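Local coordinates for outer membrane protein TP0453 (PDB 3K8G), which alters membrane permeability at acidic pH and might take part in ligand transport as a lipoprotein of the spirochaetal outer membrane, at residues Q144-F149 / A163-N168; G170-K175 / G187-Y192; E199-L204 / D240-A245; L204-G209 / D234-E239. One frame throughout, in Å; residues are numbered along the deposited sequence.

Contact 1 (Q144-F149 / A163-N168); sequences QLPPRF and ALYIKN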
loop_
_atom_site.group_PDB
_atom_site.type_symbol
_atom_site.label_atom_id
_atom_site.label_comp_id
_atom_site.label_asym_id
_atom_site.label_seq_id
_atom_site.Cartn_x
_atom_site.Cartn_y
_atom_site.Cartn_z
ATOM N N GLN A 144 13.937 5.284 -0.017
ATOM C CA GLN A 144 14.093 5.913 -1.326
ATOM C C GLN A 144 12.958 5.498 -2.244
ATOM O O GLN A 144 12.681 4.308 -2.400
ATOM C CB GLN A 144 15.417 5.497 -1.954
ATOM C CG GLN A 144 16.655 5.849 -1.128
ATOM C CD GLN A 144 17.857 5.027 -1.591
ATOM O OE1 GLN A 144 17.822 3.797 -1.557
ATOM N NE2 GLN A 144 18.909 5.697 -2.039
ATOM N N LEU A 145 12.250 6.475 -2.801
ATOM C CA LEU A 145 11.080 6.193 -3.604
ATOM C C LEU A 145 11.186 6.935 -4.928
ATOM O O LEU A 145 11.823 7.979 -4.989
ATOM C CB LEU A 145 9.785 6.658 -2.900
ATOM C CG LEU A 145 9.075 5.794 -1.826
ATOM C CD1 LEU A 145 8.792 4.343 -2.348
ATOM C CD2 LEU A 145 9.862 5.757 -0.561
ATOM N N PRO A 146 10.520 6.416 -5.988
ATOM C CA PRO A 146 10.690 7.094 -7.279
ATOM C C PRO A 146 9.932 8.430 -7.325
ATOM O O PRO A 146 9.044 8.646 -6.526
ATOM C CB PRO A 146 10.114 6.115 -8.305
ATOM C CG PRO A 146 9.295 5.153 -7.565
ATOM C CD PRO A 146 9.773 5.137 -6.096
ATOM N N PRO A 147 10.311 9.329 -8.253
ATOM C CA PRO A 147 9.743 10.673 -8.225
ATOM C C PRO A 147 8.223 10.779 -8.310
ATOM O O PRO A 147 7.652 11.597 -7.601
ATOM C CB PRO A 147 10.399 11.370 -9.414
ATOM C CG PRO A 147 11.637 10.591 -9.675
ATOM C CD PRO A 147 11.322 9.170 -9.317
ATOM N N ARG A 148 7.555 9.998 -9.166
ATOM C CA ARG A 148 6.082 10.133 -9.252
ATOM C C ARG A 148 5.398 9.582 -7.997
ATOM O O ARG A 148 4.371 10.082 -7.551
ATOM C CB ARG A 148 5.516 9.442 -10.524
ATOM C CG ARG A 148 4.014 9.552 -10.606
ATOM C CD ARG A 148 3.445 9.039 -11.930
ATOM N NE ARG A 148 2.010 9.250 -11.935
ATOM C CZ ARG A 148 1.219 8.823 -12.915
ATOM N NH1 ARG A 148 1.740 8.168 -13.945
ATOM N NH2 ARG A 148 -0.078 9.031 -12.841
ATOM N N PHE A 149 5.972 8.535 -7.428
ATOM C CA PHE A 149 5.425 8.019 -6.165
ATOM C C PHE A 149 5.495 9.133 -5.079
ATOM O O PHE A 149 4.493 9.440 -4.384
ATOM C CB PHE A 149 6.198 6.763 -5.744
ATOM C CG PHE A 149 5.605 6.074 -4.527
ATOM C CD1 PHE A 149 4.857 4.906 -4.688
ATOM C CD2 PHE A 149 5.797 6.610 -3.246
ATOM C CE1 PHE A 149 4.314 4.243 -3.563
ATOM C CE2 PHE A 149 5.241 5.992 -2.113
ATOM C CZ PHE A 149 4.494 4.797 -2.272
ATOM N N ALA A 163 -0.673 4.607 -5.867
ATOM C CA ALA A 163 0.732 4.401 -6.304
ATOM C C ALA A 163 1.337 3.164 -5.634
ATOM O O ALA A 163 1.167 2.968 -4.431
ATOM C CB ALA A 163 1.582 5.681 -5.988
ATOM N N LEU A 164 2.063 2.332 -6.395
ATOM C CA LEU A 164 2.778 1.239 -5.773
ATOM C C LEU A 164 4.211 1.275 -6.258
ATOM O O LEU A 164 4.464 1.601 -7.423
ATOM C CB LEU A 164 2.168 -0.129 -6.110
ATOM C CG LEU A 164 0.949 -0.546 -5.251
ATOM C CD1 LEU A 164 -0.307 -0.054 -5.909
ATOM C CD2 LEU A 164 0.924 -2.064 -5.110
ATOM N N TYR A 165 5.133 0.979 -5.353
ATOM C CA TYR A 165 6.509 0.779 -5.764
ATOM C C TYR A 165 6.941 -0.613 -5.322
ATOM O O TYR A 165 6.894 -0.931 -4.117
ATOM C CB TYR A 165 7.405 1.839 -5.129
ATOM C CG TYR A 165 8.871 1.647 -5.526
ATOM C CD1 TYR A 165 9.226 1.638 -6.866
ATOM C CD2 TYR A 165 9.894 1.503 -4.562
ATOM C CE1 TYR A 165 10.544 1.477 -7.264
ATOM C CE2 TYR A 165 11.235 1.366 -4.979
ATOM C CZ TYR A 165 11.528 1.356 -6.343
ATOM O OH TYR A 165 12.821 1.204 -6.836
ATOM N N ILE A 166 7.388 -1.437 -6.266
ATOM C CA ILE A 166 7.528 -2.884 -5.967
ATOM C C ILE A 166 8.948 -3.266 -6.341
ATOM O O ILE A 166 9.309 -3.146 -7.515
ATOM C CB ILE A 166 6.497 -3.688 -6.795
ATOM C CG1 ILE A 166 5.071 -3.218 -6.449
ATOM C CG2 ILE A 166 6.705 -5.259 -6.638
ATOM C CD1 ILE A 166 4.187 -2.986 -7.705
ATOM N N LYS A 167 9.755 -3.677 -5.354
ATOM C CA LYS A 167 11.155 -3.985 -5.617
ATOM C C LYS A 167 11.277 -5.184 -6.555
ATOM O O LYS A 167 12.110 -5.167 -7.448
ATOM C CB LYS A 167 11.944 -4.196 -4.300
ATOM C CG LYS A 167 11.862 -2.953 -3.376
ATOM C CD LYS A 167 12.971 -2.851 -2.320
ATOM C CE LYS A 167 12.926 -1.454 -1.612
ATOM N NZ LYS A 167 13.293 -1.458 -0.131
ATOM N N ASN A 168 10.451 -6.216 -6.362
ATOM C CA ASN A 168 10.534 -7.427 -7.205
ATOM C C ASN A 168 9.448 -7.361 -8.283
ATOM O O ASN A 168 8.372 -7.991 -8.186
ATOM C CB ASN A 168 10.425 -8.722 -6.371
ATOM C CG ASN A 168 10.749 -9.972 -7.193
ATOM O OD1 ASN A 168 10.719 -9.938 -8.433
ATOM N ND2 ASN A 168 11.041 -11.076 -6.514
HETATM O O HOH W 1 13.844 4.171 -5.348
#
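Pro146 sets its CD over one face of the Tyr165 ring, the two side chains crossing obliquely, and the pair fastens the start of the predicted amphipathic helix 147-153 onto strand 162-166 of the U-shaped beta-half-barrel. The evidence for a CH-pi contact is direct: Pro146 CD stands 3.7 Å from the centroid of the Tyr165 ring and 14° off its normal, which places it over the middle of that face. The proline occupies the N-cap position, so the tyrosine face meets the chain at the residue just before the helix.

The apolar contacts continue on the neighbouring atoms. Leu145 reaches the same tyrosine with one methyl, CD1, which lies 3.8 Å from Tyr165 CD2 and also rests on a face of the Phe149 ring near its rim. Phe149 carries its CG anti to the backbone N (chi1 -174°), which sends the ring down to the strand, where its CD1 meets Ala163 CB at 3.6 Å. Tyr22 and Tyr24 of strand 21-26 and Tyr192 of strand 189-196 also touch this phenylalanine, which is buried.

Polar contact is slight. A water weakly bridges Gln144 O and Tyr165 OH, and Phe149 CE1 approaches the carbonyl oxygen Ala163 O obliquely at 3.5 Å.

Contact 2 (G170-K175 / G187-Y192); sequences GHFITK and GAMELY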
loop_
_atom_site.group_PDB
_atom_site.type_symbol
_atom_site.label_atom_id
_atom_site.label_comp_id
_atom_site.label_asym_id
_atom_site.label_seq_id
_atom_site.Cartn_x
_atom_site.Cartn_y
_atom_site.Cartn_z
ATOM N N GLY A 170 9.432 -8.263 -11.392
ATOM C CA GLY A 170 9.268 -9.529 -12.128
ATOM C C GLY A 170 8.112 -10.348 -11.579
ATOM O O GLY A 170 7.142 -10.655 -12.301
ATOM N N HIS A 171 8.196 -10.663 -10.289
ATOM C CA HIS A 171 7.177 -11.451 -9.581
ATOM C C HIS A 171 5.771 -10.827 -9.625
ATOM O O HIS A 171 4.773 -11.527 -9.816
ATOM C CB HIS A 171 7.642 -11.660 -8.135
ATOM C CG HIS A 171 6.879 -12.709 -7.384
ATOM N ND1 HIS A 171 5.876 -12.402 -6.489
ATOM C CD2 HIS A 171 6.995 -14.059 -7.370
ATOM C CE1 HIS A 171 5.390 -13.518 -5.974
ATOM N NE2 HIS A 171 6.054 -14.539 -6.490
ATOM N N PHE A 172 5.682 -9.507 -9.487
ATOM C CA PHE A 172 4.377 -8.822 -9.431
ATOM C C PHE A 172 3.670 -8.742 -10.796
ATOM O O PHE A 172 2.430 -8.831 -10.872
ATOM C CB PHE A 172 4.554 -7.415 -8.851
ATOM C CG PHE A 172 3.286 -6.801 -8.313
ATOM C CD1 PHE A 172 2.880 -7.050 -7.011
ATOM C CD2 PHE A 172 2.511 -5.971 -9.100
ATOM C CE1 PHE A 172 1.709 -6.481 -6.502
ATOM C CE2 PHE A 172 1.347 -5.391 -8.598
ATOM C CZ PHE A 172 0.954 -5.644 -7.300
ATOM N N ILE A 173 4.458 -8.558 -11.861
ATOM C CA ILE A 173 3.924 -8.415 -13.228
ATOM C C ILE A 173 3.115 -9.627 -13.699
ATOM O O ILE A 173 2.103 -9.481 -14.397
ATOM C CB ILE A 173 5.031 -8.076 -14.264
ATOM C CG1 ILE A 173 4.408 -7.575 -15.573
ATOM C CG2 ILE A 173 5.901 -9.284 -14.584
ATOM C CD1 ILE A 173 3.827 -6.190 -15.506
ATOM N N THR A 174 3.546 -10.819 -13.305
ATOM C CA THR A 174 2.827 -12.036 -13.646
ATOM C C THR A 174 1.446 -12.045 -12.978
ATOM O O THR A 174 0.439 -12.418 -13.612
ATOM C CB THR A 174 3.635 -13.300 -13.271
ATOM O OG1 THR A 174 3.663 -13.470 -11.847
ATOM C CG2 THR A 174 5.057 -13.195 -13.784
ATOM N N LYS A 175 1.388 -11.605 -11.716
ATOM C CA LYS A 175 0.101 -11.499 -11.017
ATOM C C LYS A 175 -0.766 -10.475 -11.709
ATOM O O LYS A 175 -1.934 -10.723 -12.018
ATOM C CB LYS A 175 0.272 -11.034 -9.566
ATOM C CG LYS A 175 0.995 -11.994 -8.644
ATOM C CD LYS A 175 1.445 -11.236 -7.384
ATOM C CE LYS A 175 2.071 -12.180 -6.368
ATOM N NZ LYS A 175 1.317 -12.214 -5.079
ATOM N N GLY A 187 13.494 -6.046 -12.806
ATOM C CA GLY A 187 13.800 -5.246 -11.656
ATOM C C GLY A 187 12.544 -4.651 -11.037
ATOM O O GLY A 187 11.459 -5.251 -11.061
ATOM N N ALA A 188 12.718 -3.447 -10.527
ATOM C CA ALA A 188 11.688 -2.730 -9.810
ATOM C C ALA A 188 10.560 -2.296 -10.741
ATOM O O ALA A 188 10.794 -2.038 -11.937
ATOM C CB ALA A 188 12.322 -1.537 -9.126
ATOM N N MET A 189 9.341 -2.242 -10.201
ATOM C CA MET A 189 8.201 -1.805 -10.955
ATOM C C MET A 189 7.589 -0.601 -10.250
ATOM O O MET A 189 7.399 -0.636 -9.032
ATOM C CB MET A 189 7.135 -2.914 -11.071
ATOM C CG MET A 189 5.772 -2.425 -11.661
ATOM S SD MET A 189 4.388 -3.637 -11.616
ATOM C CE MET A 189 5.073 -4.888 -12.649
ATOM N N GLU A 190 7.252 0.436 -11.018
ATOM C CA GLU A 190 6.400 1.536 -10.505
ATOM C C GLU A 190 5.019 1.311 -11.133
ATOM O O GLU A 190 4.933 1.036 -12.324
ATOM C CB GLU A 190 6.907 2.871 -11.047
ATOM C CG GLU A 190 8.239 3.331 -10.534
ATOM C CD GLU A 190 8.635 4.658 -11.197
ATOM O OE1 GLU A 190 7.859 5.611 -11.134
ATOM O OE2 GLU A 190 9.737 4.738 -11.755
ATOM N N LEU A 191 3.953 1.484 -10.363
ATOM C CA LEU A 191 2.605 1.237 -10.864
ATOM C C LEU A 191 1.674 2.305 -10.358
ATOM O O LEU A 191 1.600 2.529 -9.136
ATOM C CB LEU A 191 2.122 -0.148 -10.375
ATOM C CG LEU A 191 0.691 -0.583 -10.647
ATOM C CD1 LEU A 191 0.469 -0.687 -12.174
ATOM C CD2 LEU A 191 0.418 -1.910 -9.938
ATOM N N TYR A 192 0.924 2.936 -11.275
ATOM C CA TYR A 192 0.022 4.068 -10.931
ATOM C C TYR A 192 -1.348 3.767 -11.523
ATOM O O TYR A 192 -1.432 3.496 -12.734
ATOM C CB TYR A 192 0.589 5.401 -11.476
ATOM C CG TYR A 192 2.011 5.597 -10.987
ATOM C CD1 TYR A 192 2.255 6.040 -9.678
ATOM C CD2 TYR A 192 3.105 5.301 -11.807
ATOM C CE1 TYR A 192 3.591 6.187 -9.198
ATOM C CE2 TYR A 192 4.443 5.447 -11.322
ATOM C CZ TYR A 192 4.645 5.884 -10.016
ATOM O OH TYR A 192 5.950 6.023 -9.522
#
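Met189 crosses both Phe172 and Ile173 at about a right angle, and its sulfur and methyl are divided between them. The side chain leaves the strand extended, with CG anti to the backbone N, and bends only at its last torsion (chi3 -62°). That bend turns CE onto Ile173, where it lies 3.4 Å from CD1 of the isoleucine, tighter than usual carbon contact, and 3.6 Å from Ile173 CB. The sulfur stays beside the aromatic ring: Met189 SD is 5.1 Å from the centroid of the Phe172 ring and 67° off its normal, an oblique Met-aromatic contact whose nearest ring atom is CD2.

Here the predicted amphipathic helix 169-176 packs its apolar side on strand 189-196 of the half-barrel. The segment axes approach to 9.6 Å with their N-to-C directions 39° apart, and the gap is filled by side chains. Leu191, two residues beyond Met189 on the same strand face, also meets Phe172 at about a right angle, with its CD2 at 3.8 Å from ring atom CE2. Ile166 of the adjoining strand touches both Phe172 and Met189, while Leu204 of strand 199-207 reaches Ile173. At the N-terminal end the two backbones approach directly, Gly170 N lying 3.6 Å from Gly187 O, without a hydrogen bond.

Contact 3 (E199-L204 / D240-A245); sequences EYLYTL and DGTISA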
loop_
_atom_site.group_PDB
_atom_site.type_symbol
_atom_site.label_atom_id
_atom_site.label_comp_id
_atom_site.label_asym_id
_atom_site.label_seq_id
_atom_site.Cartn_x
_atom_site.Cartn_y
_atom_site.Cartn_z
ATOM N N GLU A 199 -13.384 -0.778 -12.439
ATOM C CA GLU A 199 -12.017 -1.195 -12.766
ATOM C C GLU A 199 -11.013 -0.087 -12.539
ATOM O O GLU A 199 -11.392 1.021 -12.143
ATOM C CB GLU A 199 -11.937 -1.692 -14.199
ATOM C CG GLU A 199 -12.153 -0.626 -15.248
ATOM C CD GLU A 199 -12.405 -1.227 -16.615
ATOM O OE1 GLU A 199 -12.132 -0.543 -17.625
ATOM O OE2 GLU A 199 -12.874 -2.385 -16.674
ATOM N N TYR A 200 -9.731 -0.408 -12.781
ATOM C CA TYR A 200 -8.633 0.542 -12.660
ATOM C C TYR A 200 -7.890 0.646 -13.973
ATOM O O TYR A 200 -7.598 -0.369 -14.585
ATOM C CB TYR A 200 -7.679 0.130 -11.486
ATOM C CG TYR A 200 -8.210 0.645 -10.174
ATOM C CD1 TYR A 200 -9.242 -0.007 -9.516
ATOM C CD2 TYR A 200 -7.744 1.846 -9.637
ATOM C CE1 TYR A 200 -9.769 0.495 -8.305
ATOM C CE2 TYR A 200 -8.273 2.361 -8.436
ATOM C CZ TYR A 200 -9.263 1.674 -7.776
ATOM O OH TYR A 200 -9.770 2.215 -6.601
ATOM N N LEU A 201 -7.618 1.875 -14.419
ATOM C CA LEU A 201 -6.723 2.140 -15.536
ATOM C C LEU A 201 -5.318 2.308 -14.949
ATOM O O LEU A 201 -5.189 2.914 -13.882
ATOM C CB LEU A 201 -7.078 3.486 -16.168
ATOM C CG LEU A 201 -7.862 3.519 -17.477
ATOM C CD1 LEU A 201 -8.576 4.856 -17.576
ATOM C CD2 LEU A 201 -6.947 3.292 -18.689
ATOM N N TYR A 202 -4.284 1.814 -15.617
ATOM C CA TYR A 202 -2.931 1.982 -15.013
ATOM C C TYR A 202 -1.823 2.279 -15.995
ATOM O O TYR A 202 -1.969 2.048 -17.209
ATOM C CB TYR A 202 -2.552 0.785 -14.124
ATOM C CG TYR A 202 -2.429 -0.510 -14.860
ATOM C CD1 TYR A 202 -3.495 -1.411 -14.879
ATOM C CD2 TYR A 202 -1.259 -0.843 -15.546
ATOM C CE1 TYR A 202 -3.407 -2.607 -15.561
ATOM C CE2 TYR A 202 -1.167 -2.037 -16.243
ATOM C CZ TYR A 202 -2.244 -2.911 -16.229
ATOM O OH TYR A 202 -2.160 -4.098 -16.897
ATOM N N THR A 203 -0.715 2.814 -15.459
ATOM C CA THR A 203 0.522 2.935 -16.205
ATOM C C THR A 203 1.540 2.311 -15.293
ATOM O O THR A 203 1.481 2.488 -14.064
ATOM C CB THR A 203 1.010 4.399 -16.396
ATOM O OG1 THR A 203 -0.040 5.216 -16.887
ATOM C CG2 THR A 203 2.146 4.451 -17.409
ATOM N N LEU A 204 2.501 1.632 -15.889
ATOM C CA LEU A 204 3.609 1.095 -15.105
ATOM C C LEU A 204 4.907 1.224 -15.873
ATOM O O LEU A 204 4.927 1.359 -17.123
ATOM C CB LEU A 204 3.342 -0.349 -14.653
ATOM C CG LEU A 204 3.260 -1.487 -15.689
ATOM C CD1 LEU A 204 4.668 -2.012 -16.097
ATOM C CD2 LEU A 204 2.436 -2.648 -15.141
ATOM N N ASP A 240 -2.293 2.537 -20.110
ATOM C CA ASP A 240 -3.698 2.352 -20.404
ATOM C C ASP A 240 -4.081 0.886 -20.277
ATOM O O ASP A 240 -4.979 0.430 -20.954
ATOM C CB ASP A 240 -4.056 2.907 -21.789
ATOM C CG ASP A 240 -3.618 4.350 -21.973
ATOM O OD1 ASP A 240 -2.994 4.658 -23.028
ATOM O OD2 ASP A 240 -3.894 5.170 -21.065
ATOM N N GLY A 241 -3.392 0.156 -19.400
ATOM C CA GLY A 241 -3.824 -1.193 -19.046
ATOM C C GLY A 241 -5.063 -1.085 -18.182
ATOM O O GLY A 241 -5.320 -0.022 -17.595
ATOM N N THR A 242 -5.844 -2.163 -18.110
ATOM C CA THR A 242 -7.001 -2.221 -17.208
ATOM C C THR A 242 -7.000 -3.497 -16.367
ATOM O O THR A 242 -6.558 -4.540 -16.817
ATOM C CB THR A 242 -8.329 -2.163 -17.973
ATOM O OG1 THR A 242 -8.332 -3.194 -18.968
ATOM C CG2 THR A 242 -8.496 -0.787 -18.653
ATOM N N ILE A 243 -7.501 -3.399 -15.149
ATOM C CA ILE A 243 -7.681 -4.528 -14.244
ATOM C C ILE A 243 -8.907 -4.199 -13.406
ATOM O O ILE A 243 -9.095 -3.034 -13.022
ATOM C CB ILE A 243 -6.421 -4.722 -13.321
ATOM C CG1 ILE A 243 -6.585 -5.925 -12.374
ATOM C CG2 ILE A 243 -6.094 -3.427 -12.545
ATOM C CD1 ILE A 243 -5.299 -6.304 -11.627
ATOM N N SER A 244 -9.753 -5.193 -13.123
ATOM C CA SER A 244 -10.950 -4.922 -12.319
ATOM C C SER A 244 -10.516 -4.605 -10.898
ATOM O O SER A 244 -9.444 -5.071 -10.459
ATOM C CB SER A 244 -11.921 -6.108 -12.326
ATOM O OG SER A 244 -11.398 -7.188 -11.566
ATOM N N ALA A 245 -11.329 -3.819 -10.186
ATOM C CA ALA A 245 -11.072 -3.493 -8.792
ATOM C C ALA A 245 -11.007 -4.764 -7.959
ATOM O O ALA A 245 -10.184 -4.878 -7.060
ATOM C CB ALA A 245 -12.148 -2.557 -8.248
#
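Strands 199-204 and 241-244 run antiparallel, their axes 4.5 Å apart at closest and their directions at 156°, with Tyr200 facing Ile243 and Tyr202 facing Gly241 as hydrogen-bonded pairs. The first pair is joined both ways, Tyr200 N to Ile243 O at 2.7 Å and Ile243 N to Tyr200 O at 3.1 Å. In the second, Tyr202 N donates to Gly241 O, while Tyr202 O accepts Gly241 N and, weakly, Asp240 N. Between the two pairs, the CA-H groups of Leu201 and Thr242 point at the oxygens of Gly241 and Tyr200.

Tyr202 folds its ring back over the partner strand. Its CG sits between the backbone N and the carbonyl carbon (chi1 64°), and this torsion lays the ring on Gly241, whose CA is 3.8 Å from the ring centroid and 18° off the normal. The ring occupies the place a side chain on residue 241 would take. Farther along the same face, Ile243 CG2 touches Tyr202 CD1 at 4.0 Å. The Tyr200 ring meets Ala245 CB in its plane, at the edge, with CE1 3.9 Å away; its hydroxyl is hydrogen-bonded to Asn30. On the other face Leu201 CD2 rests against Asp240 CA at 3.8 Å.

Ser244 caps the following amphipathic helix through Arg247 N. With Asp240 and Gly241 both opposite Tyr202, the geometry is that of a G1 beta bulge, placed where strand 235-244 turns a corner in the half-barrel.

Contact 4 (L204-G209 / D234-E239); sequences LSLQLG and DRLIIE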
loop_
_atom_site.group_PDB
_atom_site.type_symbol
_atom_site.label_atom_id
_atom_site.label_comp_id
_atom_site.label_asym_id
_atom_site.label_seq_id
_atom_site.Cartn_x
_atom_site.Cartn_y
_atom_site.Cartn_z
ATOM N N LEU A 204 2.501 1.632 -15.889
ATOM C CA LEU A 204 3.609 1.095 -15.105
ATOM C C LEU A 204 4.907 1.224 -15.873
ATOM O O LEU A 204 4.927 1.359 -17.123
ATOM C CB LEU A 204 3.342 -0.349 -14.653
ATOM C CG LEU A 204 3.260 -1.487 -15.689
ATOM C CD1 LEU A 204 4.668 -2.012 -16.097
ATOM C CD2 LEU A 204 2.436 -2.648 -15.141
ATOM N N SER A 205 5.992 1.220 -15.108
ATOM C CA SER A 205 7.302 1.150 -15.653
ATOM C C SER A 205 7.972 -0.039 -14.973
ATOM O O SER A 205 7.855 -0.212 -13.751
ATOM C CB SER A 205 8.024 2.454 -15.335
ATOM O OG SER A 205 9.327 2.441 -15.867
ATOM N N LEU A 206 8.685 -0.845 -15.747
ATOM C CA LEU A 206 9.333 -2.029 -15.217
ATOM C C LEU A 206 10.794 -2.003 -15.664
ATOM O O LEU A 206 11.087 -1.854 -16.865
ATOM C CB LEU A 206 8.613 -3.300 -15.713
ATOM C CG LEU A 206 9.222 -4.683 -15.460
ATOM C CD1 LEU A 206 9.202 -5.029 -13.960
ATOM C CD2 LEU A 206 8.384 -5.711 -16.254
ATOM N N GLN A 207 11.697 -2.151 -14.698
ATOM C CA GLN A 207 13.117 -2.111 -14.965
ATOM C C GLN A 207 13.500 -3.429 -15.649
ATOM O O GLN A 207 13.183 -4.525 -15.155
ATOM C CB GLN A 207 13.885 -1.875 -13.630
ATOM C CG GLN A 207 15.306 -1.328 -13.808
ATOM C CD GLN A 207 15.353 0.166 -14.201
ATOM O OE1 GLN A 207 14.763 1.031 -13.539
ATOM N NE2 GLN A 207 16.065 0.459 -15.268
ATOM N N LEU A 208 14.108 -3.324 -16.827
ATOM C CA LEU A 208 14.454 -4.503 -17.622
ATOM C C LEU A 208 15.916 -4.953 -17.439
ATOM O O LEU A 208 16.261 -6.088 -17.774
ATOM C CB LEU A 208 14.213 -4.240 -19.114
ATOM C CG LEU A 208 12.778 -3.951 -19.598
ATOM C CD1 LEU A 208 12.778 -3.492 -21.060
ATOM C CD2 LEU A 208 11.853 -5.162 -19.424
ATOM N N GLY A 209 16.759 -4.064 -16.927
ATOM C CA GLY A 209 18.205 -4.333 -16.858
ATOM C C GLY A 209 18.887 -4.260 -18.216
ATOM O O GLY A 209 18.659 -3.318 -18.973
ATOM N N ASP A 234 16.216 1.457 -20.368
ATOM C CA ASP A 234 16.131 0.119 -19.784
ATOM C C ASP A 234 14.782 -0.158 -19.079
ATOM O O ASP A 234 14.690 -1.035 -18.210
ATOM C CB ASP A 234 17.321 -0.100 -18.829
ATOM C CG ASP A 234 18.639 -0.376 -19.577
ATOM O OD1 ASP A 234 18.632 -0.497 -20.829
ATOM O OD2 ASP A 234 19.687 -0.482 -18.904
ATOM N N ARG A 235 13.734 0.563 -19.486
ATOM C CA ARG A 235 12.426 0.436 -18.849
ATOM C C ARG A 235 11.302 0.126 -19.830
ATOM O O ARG A 235 11.142 0.821 -20.853
ATOM C CB ARG A 235 12.062 1.721 -18.108
ATOM C CG ARG A 235 12.917 2.027 -16.887
ATOM C CD ARG A 235 12.410 3.304 -16.230
ATOM N NE ARG A 235 12.307 4.411 -17.186
ATOM C CZ ARG A 235 11.306 5.299 -17.246
ATOM N NH1 ARG A 235 10.260 5.223 -16.416
ATOM N NH2 ARG A 235 11.341 6.254 -18.173
ATOM N N LEU A 236 10.528 -0.906 -19.504
ATOM C CA LEU A 236 9.313 -1.236 -20.222
ATOM C C LEU A 236 8.173 -0.401 -19.666
ATOM O O LEU A 236 7.896 -0.451 -18.466
ATOM C CB LEU A 236 9.003 -2.718 -20.048
ATOM C CG LEU A 236 7.801 -3.217 -20.870
ATOM C CD1 LEU A 236 8.170 -3.238 -22.360
ATOM C CD2 LEU A 236 7.346 -4.591 -20.381
ATOM N N ILE A 237 7.502 0.345 -20.542
ATOM C CA ILE A 237 6.376 1.193 -20.154
ATOM C C ILE A 237 5.097 0.633 -20.738
ATOM O O ILE A 237 5.010 0.393 -21.944
ATOM C CB ILE A 237 6.560 2.634 -20.659
ATOM C CG1 ILE A 237 7.985 3.137 -20.373
ATOM C CG2 ILE A 237 5.429 3.568 -20.131
ATOM C CD1 ILE A 237 8.248 3.490 -18.932
ATOM N N ILE A 238 4.123 0.405 -19.870
ATOM C CA ILE A 238 2.805 -0.038 -20.255
ATOM C C ILE A 238 1.855 1.063 -19.850
ATOM O O ILE A 238 1.816 1.463 -18.679
ATOM C CB ILE A 238 2.427 -1.363 -19.575
ATOM C CG1 ILE A 238 3.486 -2.435 -19.916
ATOM C CG2 ILE A 238 1.003 -1.792 -19.999
ATOM C CD1 ILE A 238 3.258 -3.789 -19.288
ATOM N N GLU A 239 1.108 1.600 -20.812
ATOM C CA GLU A 239 0.072 2.556 -20.436
ATOM C C GLU A 239 -1.314 2.177 -20.925
ATOM O O GLU A 239 -1.485 1.571 -21.991
ATOM C CB GLU A 239 0.464 3.978 -20.842
ATOM C CG GLU A 239 1.279 4.054 -22.127
ATOM C CD GLU A 239 2.161 5.297 -22.213
ATOM O OE1 GLU A 239 1.907 6.284 -21.481
ATOM O OE2 GLU A 239 3.128 5.281 -23.004
#
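Leu204 and Ile238 lie side by side and point the same way, forming one continuous ridge from two strands of the half-barrel, with Leu204 CD1 3.9 Å from Ile238 CD1. The antiparallel strands beneath them are 4.5 Å apart at their axes, 160° between directions. Leu206 and Leu236 form the next pair on this face, although their side chains come no nearer than 4.4 Å, CB to CB. The hollow beside Leu236 is filled from the end of the strand by Leu208, whose CD2 packs 3.8 Å from Leu236 CB. Because its CG stands anti to the carbonyl carbon, Leu208 brings both methyls onto Leu236, CD1 lying near the backbone N. Met189 and helix 169-176 extend the apolar surface around Leu204.

The opposite face is mixed, with Ser205, Arg235 and Gln207 beside the buried Ile237. Ser205 is the small residue there, and Arg235 bends over it at chi3 (-52°), so that NH1 donates to Ser205 OG at 3.0 Å. Ser205 OG lies 36° out of the guanidinium plane, and the bond is markedly bent. Ile237 fills the niche beside the serine, its CD1 3.4 Å from Ser205 OG and also over one face of the guanidinium near the rim. Gln207 crosses Arg235 obliquely, passing its amide along the aliphatic CG.

Backbone bonds run in both directions at the Leu204-Ile238 and Leu206-Leu236 pairs, and Leu208 N to Asp234 O, 2.7 Å, closes the end. The chemistry thus implies a two-sided sheet: leucines and Ile238 make an apolar face, with Leu204 against helix 169-176, while Ser205 OG accepts a hydrogen bond from an arginine N-H on the reverse face.

From the N terminus, contact 1 closes first, returning strand 162-166 to the start of helix 147-153. Contact 2 follows in series, closing the loop between helix 169-176 and strand 189-196; the two touch where strands 162-166 and 189-196 run as neighbours, with Leu164 N 2.8 Å from Leu191 O. Strand 199-207 comes next and borders strand 189-196. Contact 3 closes a wide loop back from strand 235-244, and contact 4 is nested inside it, on the same two strands, with Leu204 shared. The centres of contacts 3 and 4 are about 16 Å apart. Together the four tie two predicted amphipathic helices to four strands that lie side by side in the half-barrel.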